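PDB 3IM8: malonyl acyl carrier protein transacylase from Streptococcus pneumoniae, which probably transfers the malonyl group of malonyl-CoA onto holo acyl carrier protein, releasing CoA, for fatty acid synthesis. Local coordinates for residues A5-G10 with M85-S90; Q11-L16 with I272-V277; M130-N135 with P162-I167. One frame throughout, in Å; residues are numbered along the deposited sequence.

Strand 4-8 and the turn after it, near the N terminus, supply residues 5-10, and the following loop supplies 11-16. Interaction 1 closes the first long loop, bringing 85-90 beside 5-10 as a parallel strand pair, with S90 in the turn just beyond. Interaction 2 starts from 11-16 and closes far later, on 272-277, so the segments of interactions 1 and 2 alternate along the chain and the two contacts cross. They also touch, with L7 O lying 2.9 Å from I272 N in a probable hydrogen bond. Interaction 3 opens after interaction 1 has closed and lies within the span of interaction 2. It joins two antiparallel strands of the second sheet, its centre about 20 Å from each of the others.

Interaction 1: residues A5-G10 with M85-S90; sequences AFLFAG and MVAGLS. With ACT (acetate ion), chain B.
F8 lays the edge of its ring against V86 on one face of the strand pair, with CE1 4.1 Å from V86 CG1. With CG anti to the carbonyl carbon, the ring edge also meets A87 O in plane, CD1 to O being 3.4 Å. That oxygen is gripped by the backbone as well: F8 N donates to A87 O over 2.8 Å. F6 N bonds to M85 O, A87 N to F6 O at 3.3 Å, and L89 N to F8 O at 2.9 Å. F6 and F8 thus turn both N and O toward 85-89, the pattern of parallel strands, and the strand directions differ by only 14°. L7 instead hydrogen-bonds to strand 268-272, making 4-8 an inner strand of the parallel sheet. At G88, which has no side chain, the backbones close in to a CA-CA distance of 4.0 Å from F8. Here strand 85-88 runs into a sequence of the GxSxG type (G88, S90, G92), consistent with a nucleophile elbow. S90, the predicted active-site serine, has phi 59° and psi -96°, a strained turn before helix 92-99. Its OG lies very close to an acetate oxygen, a doubtful contact because the position of OG is uncertain; the acetate is hydrogen-bonded to H199 and R115. On the F8 face, A96 of helix 92-99 covers both F8 and V86.

Interaction 2: residues Q11-L16 with I272-V277; sequences QGAQYL and IGPGKV
A chi1 of 57° puts the Y15 ring between its own backbone N and carbonyl carbon, which directs it to P274, a proline preceded by a cis peptide; chi2, -94°, sets how the ring plane is turned. The ring and the proline meet obliquely: Y15 CE1 comes to 3.9 Å from P274 CB. G275 N lies near the ring plane, at its edge, 4.3 Å from Y15 CE1, and donates its hydrogen bond elsewhere, to E295 OE1. The other half of the contact is reciprocal. A13 CB touches P274 O at 3.4 Å, while P274 CB touches A13 O at 3.5 Å, so each small side chain rests on the other residue's carbonyl oxygen. No hydrogen bond crosses between the segments. Both are loops leaving the C-terminal ends of neighbouring parallel strands, 4-8 and 268-272, and 11-16 together with G10 carries the GQGAQ sequence, of the GQGxQ type known in this family. Within that loop, Q14 folds back so that its OE1 accepts the N-H of G12, N to OE1 2.8 Å, on a lone pair in the carbonyl plane; Q14 NE2 is held by N56 OD1. At G275, which has no side chain, the A13 methyl CB comes to 4.3 Å from G275 CA. The chain then passes through K276, the N-cap of helix 277-285. P274 also packs on A9 and M18.

Interaction 3: residues M130-N135 with P162-I167; sequences MVAVLN and PAQIVI
V166 starts from a CB 3.8 Å from V131 O, and its two methyls then part. CG1, anti to the backbone N with chi1 at -176°, presses closer to the same oxygen, 3.3 Å from V131 O. This methyl also receives the tip of M130, whose chain bends at chi3 to bring CE to 3.9 Å from V166 CG1. CG2 turns the other way and meets A132 CB at 4.1 Å, its partner in a non-hydrogen-bonded pair. Farther along this face L134 and Q164 lie side by side, L134 CD1 being 3.9 Å from Q164 CG; Q164 OE1 is held by N160 ND2. On the reverse face V133 CG2 reaches I167 CG2 across the strands at 4.1 Å, and I167 CG1 packs on V131 CB. The backbones run antiparallel, at 155°. V131 with I167 and V133 with I165 each exchange two hydrogen bonds, V133 N to I165 O being 2.8 Å. The return bond, from I165 N to V133 O, is nearly straight at the hydrogen (175°). N135 N extends the series to A163 O, and its ND2 lies 3.2 Å from A163 CB. Strand order 4-1-3-2, with a helix in each crossover, marks a ferredoxin-like subdomain. Helices 138-148 and 171-184 cover the face bearing V131, V133 and I167, strand 188-191 flanks 129-134, and strand 154-161 flanks 164-169.

Interaction 1: residues A5-G10 with M85-S90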
loop_
_atom_site.group_PDB
_atom_site.type_symbol
_atom_site.label_atom_id
_atom_site.label_comp_id
_atom_site.label_asym_id
_atom_site.label_seq_id
_atom_site.Cartn_x
_atom_site.Cartn_y
_atom_site.Cartn_z
ATOM N N ALA A 5 7.194 2.603 14.457
ATOM C CA ALA A 5 7.043 2.098 13.054
ATOM C C ALA A 5 6.492 3.154 12.074
ATOM O O ALA A 5 5.559 3.885 12.426
ATOM C CB ALA A 5 6.162 0.858 13.025
ATOM N N PHE A 6 7.090 3.247 10.871
ATOM C CA PHE A 6 6.548 4.075 9.772
ATOM C C PHE A 6 5.655 3.171 8.898
ATOM O O PHE A 6 6.047 2.061 8.501
ATOM C CB PHE A 6 7.644 4.742 8.932
ATOM C CG PHE A 6 8.396 5.881 9.638
ATOM C CD1 PHE A 6 8.178 6.196 10.990
ATOM C CD2 PHE A 6 9.334 6.621 8.941
ATOM C CE1 PHE A 6 8.893 7.252 11.613
ATOM C CE2 PHE A 6 10.043 7.668 9.538
ATOM C CZ PHE A 6 9.827 7.981 10.881
ATOM N N LEU A 7 4.451 3.653 8.620
ATOM C CA LEU A 7 3.485 2.912 7.840
ATOM C C LEU A 7 3.319 3.687 6.533
ATOM O O LEU A 7 2.877 4.838 6.541
ATOM C CB LEU A 7 2.189 2.871 8.595
ATOM C CG LEU A 7 2.246 2.196 9.971
ATOM C CD1 LEU A 7 0.880 2.271 10.630
ATOM C CD2 LEU A 7 2.770 0.744 9.964
ATOM N N PHE A 8 3.623 3.061 5.402
ATOM C CA PHE A 8 3.591 3.841 4.139
ATOM C C PHE A 8 2.279 3.697 3.328
ATOM O O PHE A 8 1.824 2.608 3.076
ATOM C CB PHE A 8 4.789 3.503 3.283
ATOM C CG PHE A 8 6.114 3.978 3.853
ATOM C CD1 PHE A 8 6.746 3.273 4.861
ATOM C CD2 PHE A 8 6.755 5.088 3.319
ATOM C CE1 PHE A 8 7.987 3.693 5.368
ATOM C CE2 PHE A 8 7.978 5.504 3.782
ATOM C CZ PHE A 8 8.605 4.817 4.826
ATOM N N ALA A 9 1.694 4.832 2.930
ATOM C CA ALA A 9 0.547 4.918 2.023
ATOM C C ALA A 9 0.555 4.011 0.785
ATOM O O ALA A 9 1.599 3.781 0.187
ATOM C CB ALA A 9 0.348 6.424 1.554
ATOM N N GLY A 10 -0.643 3.551 0.409
ATOM C CA GLY A 10 -0.905 2.845 -0.845
ATOM C C GLY A 10 -1.672 3.610 -1.915
ATOM O O GLY A 10 -2.081 4.772 -1.748
ATOM N N MET A 85 10.858 -0.173 12.658
ATOM C CA MET A 85 10.242 -1.179 11.765
ATOM C C MET A 85 9.421 -0.435 10.724
ATOM O O MET A 85 8.948 0.672 10.996
ATOM C CB MET A 85 9.295 -2.140 12.526
ATOM C CG MET A 85 9.934 -2.905 13.653
ATOM S SD MET A 85 8.903 -4.225 14.327
ATOM C CE MET A 85 8.654 -5.236 12.916
ATOM N N VAL A 86 9.227 -1.038 9.554
ATOM C CA VAL A 86 8.378 -0.448 8.510
ATOM C C VAL A 86 7.377 -1.445 7.931
ATOM O O VAL A 86 7.557 -2.627 8.070
ATOM C CB VAL A 86 9.191 0.168 7.339
ATOM C CG1 VAL A 86 10.121 1.287 7.839
ATOM C CG2 VAL A 86 9.970 -0.925 6.562
ATOM N N ALA A 87 6.360 -0.924 7.226
ATOM C CA ALA A 87 5.394 -1.690 6.454
ATOM C C ALA A 87 4.727 -0.635 5.563
ATOM O O ALA A 87 4.831 0.575 5.830
ATOM C CB ALA A 87 4.332 -2.349 7.388
ATOM N N GLY A 88 4.047 -1.082 4.519
ATOM C CA GLY A 88 3.346 -0.151 3.624
ATOM C C GLY A 88 2.238 -0.918 2.927
ATOM O O GLY A 88 2.355 -2.137 2.741
ATOM N N LEU A 89 1.170 -0.216 2.545
ATOM C CA LEU A 89 0.006 -0.861 1.935
ATOM C C LEU A 89 0.245 -1.064 0.459
ATOM O O LEU A 89 0.231 -0.108 -0.321
ATOM C CB LEU A 89 -1.277 -0.042 2.158
ATOM C CG LEU A 89 -2.584 -0.527 1.528
ATOM C CD1 LEU A 89 -3.124 -1.672 2.352
ATOM C CD2 LEU A 89 -3.627 0.650 1.416
ATOM N N SER A 90 0.483 -2.268 0.055
ATOM C CA SER A 90 0.630 -2.680 -1.355
ATOM C C SER A 90 1.707 -2.006 -2.095
ATOM O O SER A 90 2.762 -2.356 -1.979
ATOM C CB SER A 90 -0.721 -2.598 -2.115
ATOM O OG SER A 90 -0.772 -3.229 -3.260
HETATM C C ACT B . -2.485 -1.527 -5.090
HETATM O O ACT B . -2.749 -2.725 -4.690
HETATM O OXT ACT B . -1.271 -1.169 -5.559
HETATM C CH3 ACT B . -3.713 -0.649 -4.941
#

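Interaction 2: residues Q11-L16 with I272-V277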
loop_
_atom_site.group_PDB
_atom_site.type_symbol
_atom_site.label_atom_id
_atom_site.label_comp_id
_atom_site.label_asym_id
_atom_site.label_seq_id
_atom_site.Cartn_x
_atom_site.Cartn_y
_atom_site.Cartn_z
ATOM N N GLN A 11 -1.847 2.937 -3.043
ATOM C CA GLN A 11 -2.550 3.507 -4.188
ATOM C C GLN A 11 -3.950 3.924 -3.750
ATOM O O GLN A 11 -4.546 3.249 -2.953
ATOM C CB GLN A 11 -2.622 2.429 -5.287
ATOM C CG GLN A 11 -3.072 2.884 -6.596
ATOM C CD GLN A 11 -3.118 1.730 -7.565
ATOM O OE1 GLN A 11 -2.182 0.936 -7.645
ATOM N NE2 GLN A 11 -4.241 1.607 -8.283
ATOM N N GLY A 12 -4.466 5.037 -4.291
ATOM C CA GLY A 12 -5.798 5.528 -3.917
ATOM C C GLY A 12 -5.700 6.773 -3.018
ATOM O O GLY A 12 -6.643 7.578 -2.948
ATOM N N ALA A 13 -4.565 6.976 -2.354
ATOM C CA ALA A 13 -4.459 8.142 -1.436
ATOM C C ALA A 13 -3.887 9.395 -2.123
ATOM O O ALA A 13 -3.847 10.471 -1.520
ATOM C CB ALA A 13 -3.625 7.808 -0.186
ATOM N N GLN A 14 -3.418 9.273 -3.353
ATOM C CA GLN A 14 -2.859 10.437 -4.057
ATOM C C GLN A 14 -3.855 11.622 -4.175
ATOM O O GLN A 14 -5.071 11.440 -4.109
ATOM C CB GLN A 14 -2.312 10.015 -5.442
ATOM C CG GLN A 14 -3.366 9.626 -6.560
ATOM C CD GLN A 14 -4.098 8.275 -6.348
ATOM O OE1 GLN A 14 -3.800 7.518 -5.412
ATOM N NE2 GLN A 14 -5.048 7.967 -7.250
ATOM N N TYR A 15 -3.345 12.843 -4.370
ATOM C CA TYR A 15 -4.234 13.985 -4.657
ATOM C C TYR A 15 -3.409 15.011 -5.394
ATOM O O TYR A 15 -2.169 14.972 -5.356
ATOM C CB TYR A 15 -4.960 14.518 -3.368
ATOM C CG TYR A 15 -4.002 14.934 -2.255
ATOM C CD1 TYR A 15 -3.640 14.042 -1.232
ATOM C CD2 TYR A 15 -3.427 16.228 -2.255
ATOM C CE1 TYR A 15 -2.759 14.430 -0.246
ATOM C CE2 TYR A 15 -2.524 16.614 -1.280
ATOM C CZ TYR A 15 -2.189 15.723 -0.280
ATOM O OH TYR A 15 -1.261 16.133 0.675
ATOM N N LEU A 16 -4.071 15.897 -6.132
ATOM C CA LEU A 16 -3.331 16.821 -6.961
ATOM C C LEU A 16 -2.523 17.725 -6.025
ATOM O O LEU A 16 -3.036 18.208 -5.049
ATOM C CB LEU A 16 -4.278 17.632 -7.869
ATOM C CG LEU A 16 -3.825 18.439 -9.098
ATOM C CD1 LEU A 16 -3.456 17.532 -10.267
ATOM C CD2 LEU A 16 -4.988 19.386 -9.498
ATOM N N ILE A 272 3.180 7.684 6.854
ATOM C CA ILE A 272 3.869 8.572 5.921
ATOM C C ILE A 272 2.909 8.822 4.759
ATOM O O ILE A 272 2.460 7.869 4.162
ATOM C CB ILE A 272 5.126 7.884 5.356
ATOM C CG1 ILE A 272 5.995 7.341 6.478
ATOM C CG2 ILE A 272 5.892 8.859 4.361
ATOM C CD1 ILE A 272 6.460 8.422 7.453
ATOM N N GLY A 273 2.630 10.081 4.408
ATOM C CA GLY A 273 1.571 10.395 3.442
ATOM C C GLY A 273 1.975 10.004 2.018
ATOM O O GLY A 273 3.078 9.516 1.816
ATOM N N PRO A 274 1.102 10.264 1.025
ATOM C CA PRO A 274 -0.150 11.041 1.138
ATOM C C PRO A 274 -1.247 10.364 1.922
ATOM O O PRO A 274 -1.324 9.129 1.942
ATOM C CB PRO A 274 -0.606 11.174 -0.329
ATOM C CG PRO A 274 0.104 10.012 -1.080
ATOM C CD PRO A 274 1.418 9.903 -0.373
ATOM N N GLY A 275 -2.142 11.145 2.511
ATOM C CA GLY A 275 -3.334 10.560 3.127
ATOM C C GLY A 275 -3.148 10.052 4.558
ATOM O O GLY A 275 -2.029 10.036 5.072
ATOM N N LYS A 276 -4.269 9.656 5.164
ATOM C CA LYS A 276 -4.338 9.105 6.499
ATOM C C LYS A 276 -5.155 7.772 6.554
ATOM O O LYS A 276 -5.828 7.449 7.544
ATOM C CB LYS A 276 -4.842 10.190 7.487
ATOM C CG LYS A 276 -6.304 10.606 7.407
ATOM C CD LYS A 276 -6.639 11.576 8.557
ATOM C CE LYS A 276 -7.313 12.889 8.028
ATOM N NZ LYS A 276 -8.790 12.770 8.070
ATOM N N VAL A 277 -5.038 6.963 5.504
ATOM C CA VAL A 277 -5.811 5.703 5.425
ATOM C C VAL A 277 -5.335 4.652 6.479
ATOM O O VAL A 277 -6.151 4.045 7.147
ATOM C CB VAL A 277 -5.802 5.065 3.997
ATOM C CG1 VAL A 277 -6.555 3.695 4.013
ATOM C CG2 VAL A 277 -6.393 6.034 2.918
#

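Interaction 3: residues M130-N135 with P162-I167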
loop_
_atom_site.group_PDB
_atom_site.type_symbol
_atom_site.label_atom_id
_atom_site.label_comp_id
_atom_site.label_asym_id
_atom_site.label_seq_id
_atom_site.Cartn_x
_atom_site.Cartn_y
_atom_site.Cartn_z
ATOM N N MET A 130 -15.280 -5.198 -6.072
ATOM C CA MET A 130 -14.671 -5.082 -4.744
ATOM C C MET A 130 -15.731 -4.636 -3.744
ATOM O O MET A 130 -16.440 -3.635 -3.979
ATOM C CB MET A 130 -13.499 -4.058 -4.761
ATOM C CG MET A 130 -12.218 -4.608 -5.423
ATOM S SD MET A 130 -10.948 -3.362 -5.638
ATOM C CE MET A 130 -10.683 -3.095 -3.869
ATOM N N VAL A 131 -15.884 -5.368 -2.645
ATOM C CA VAL A 131 -16.877 -4.961 -1.710
ATOM C C VAL A 131 -16.180 -4.915 -0.398
ATOM O O VAL A 131 -15.450 -5.825 -0.103
ATOM C CB VAL A 131 -18.088 -5.947 -1.664
ATOM C CG1 VAL A 131 -19.024 -5.535 -0.544
ATOM C CG2 VAL A 131 -18.860 -5.883 -2.977
ATOM N N ALA A 132 -16.349 -3.844 0.371
ATOM C CA ALA A 132 -15.906 -3.844 1.763
ATOM C C ALA A 132 -16.991 -4.476 2.628
ATOM O O ALA A 132 -18.128 -4.011 2.665
ATOM C CB ALA A 132 -15.609 -2.426 2.254
ATOM N N VAL A 133 -16.610 -5.545 3.321
ATOM C CA VAL A 133 -17.492 -6.239 4.250
ATOM C C VAL A 133 -17.183 -5.801 5.677
ATOM O O VAL A 133 -16.182 -6.209 6.265
ATOM C CB VAL A 133 -17.340 -7.766 4.144
ATOM C CG1 VAL A 133 -18.309 -8.462 5.086
ATOM C CG2 VAL A 133 -17.559 -8.222 2.709
ATOM N N LEU A 134 -18.055 -4.962 6.222
ATOM C CA LEU A 134 -17.873 -4.381 7.544
ATOM C C LEU A 134 -18.533 -5.213 8.638
ATOM O O LEU A 134 -19.597 -5.802 8.440
ATOM C CB LEU A 134 -18.414 -2.950 7.578
ATOM C CG LEU A 134 -17.518 -1.872 6.964
ATOM C CD1 LEU A 134 -16.868 -2.377 5.685
ATOM C CD2 LEU A 134 -18.310 -0.600 6.703
ATOM N N ASN A 135 -17.884 -5.292 9.792
ATOM C CA ASN A 135 -18.442 -5.988 10.953
ATOM C C ASN A 135 -19.046 -7.381 10.715
ATOM O O ASN A 135 -20.192 -7.634 11.088
ATOM C CB ASN A 135 -19.468 -5.096 11.658
ATOM C CG ASN A 135 -18.867 -3.797 12.156
ATOM O OD1 ASN A 135 -19.317 -2.711 11.792
ATOM N ND2 ASN A 135 -17.842 -3.903 12.995
ATOM N N PRO A 162 -10.058 -6.244 12.024
ATOM C CA PRO A 162 -10.903 -7.429 12.262
ATOM C C PRO A 162 -12.376 -7.201 11.847
ATOM O O PRO A 162 -13.125 -8.175 11.602
ATOM C CB PRO A 162 -10.780 -7.661 13.774
ATOM C CG PRO A 162 -9.406 -7.076 14.154
ATOM C CD PRO A 162 -9.310 -5.835 13.246
ATOM N N ALA A 163 -12.776 -5.934 11.703
ATOM C CA ALA A 163 -14.164 -5.607 11.273
ATOM C C ALA A 163 -14.247 -4.870 9.910
ATOM O O ALA A 163 -15.172 -4.117 9.638
ATOM C CB ALA A 163 -14.904 -4.865 12.382
ATOM N N GLN A 164 -13.233 -5.073 9.079
ATOM C CA GLN A 164 -13.165 -4.390 7.795
ATOM C C GLN A 164 -12.338 -5.197 6.811
ATOM O O GLN A 164 -11.112 -5.097 6.783
ATOM C CB GLN A 164 -12.567 -2.992 7.961
ATOM C CG GLN A 164 -13.236 -1.925 7.110
ATOM C CD GLN A 164 -12.551 -1.736 5.770
ATOM O OE1 GLN A 164 -12.519 -2.647 4.943
ATOM N NE2 GLN A 164 -12.000 -0.549 5.550
ATOM N N ILE A 165 -13.017 -6.004 6.004
ATOM C CA ILE A 165 -12.329 -6.866 5.055
ATOM C C ILE A 165 -12.917 -6.682 3.669
ATOM O O ILE A 165 -14.131 -6.821 3.474
ATOM C CB ILE A 165 -12.429 -8.378 5.509
ATOM C CG1 ILE A 165 -11.552 -8.552 6.775
ATOM C CG2 ILE A 165 -11.994 -9.331 4.360
ATOM C CD1 ILE A 165 -11.799 -9.776 7.620
ATOM N N VAL A 166 -12.059 -6.348 2.711
ATOM C CA VAL A 166 -12.503 -6.200 1.361
ATOM C C VAL A 166 -12.319 -7.512 0.602
ATOM O O VAL A 166 -11.199 -8.075 0.557
ATOM C CB VAL A 166 -11.750 -5.060 0.583
ATOM C CG1 VAL A 166 -12.341 -4.896 -0.844
ATOM C CG2 VAL A 166 -11.795 -3.738 1.370
ATOM N N ILE A 167 -13.412 -7.975 -0.017
ATOM C CA ILE A 167 -13.350 -9.112 -0.948
ATOM C C ILE A 167 -13.250 -8.576 -2.362
ATOM O O ILE A 167 -13.804 -7.533 -2.662
ATOM C CB ILE A 167 -14.597 -10.050 -0.762
ATOM C CG1 ILE A 167 -15.903 -9.295 -1.091
ATOM C CG2 ILE A 167 -14.703 -10.463 0.709
ATOM C CD1 ILE A 167 -17.020 -10.234 -1.571
#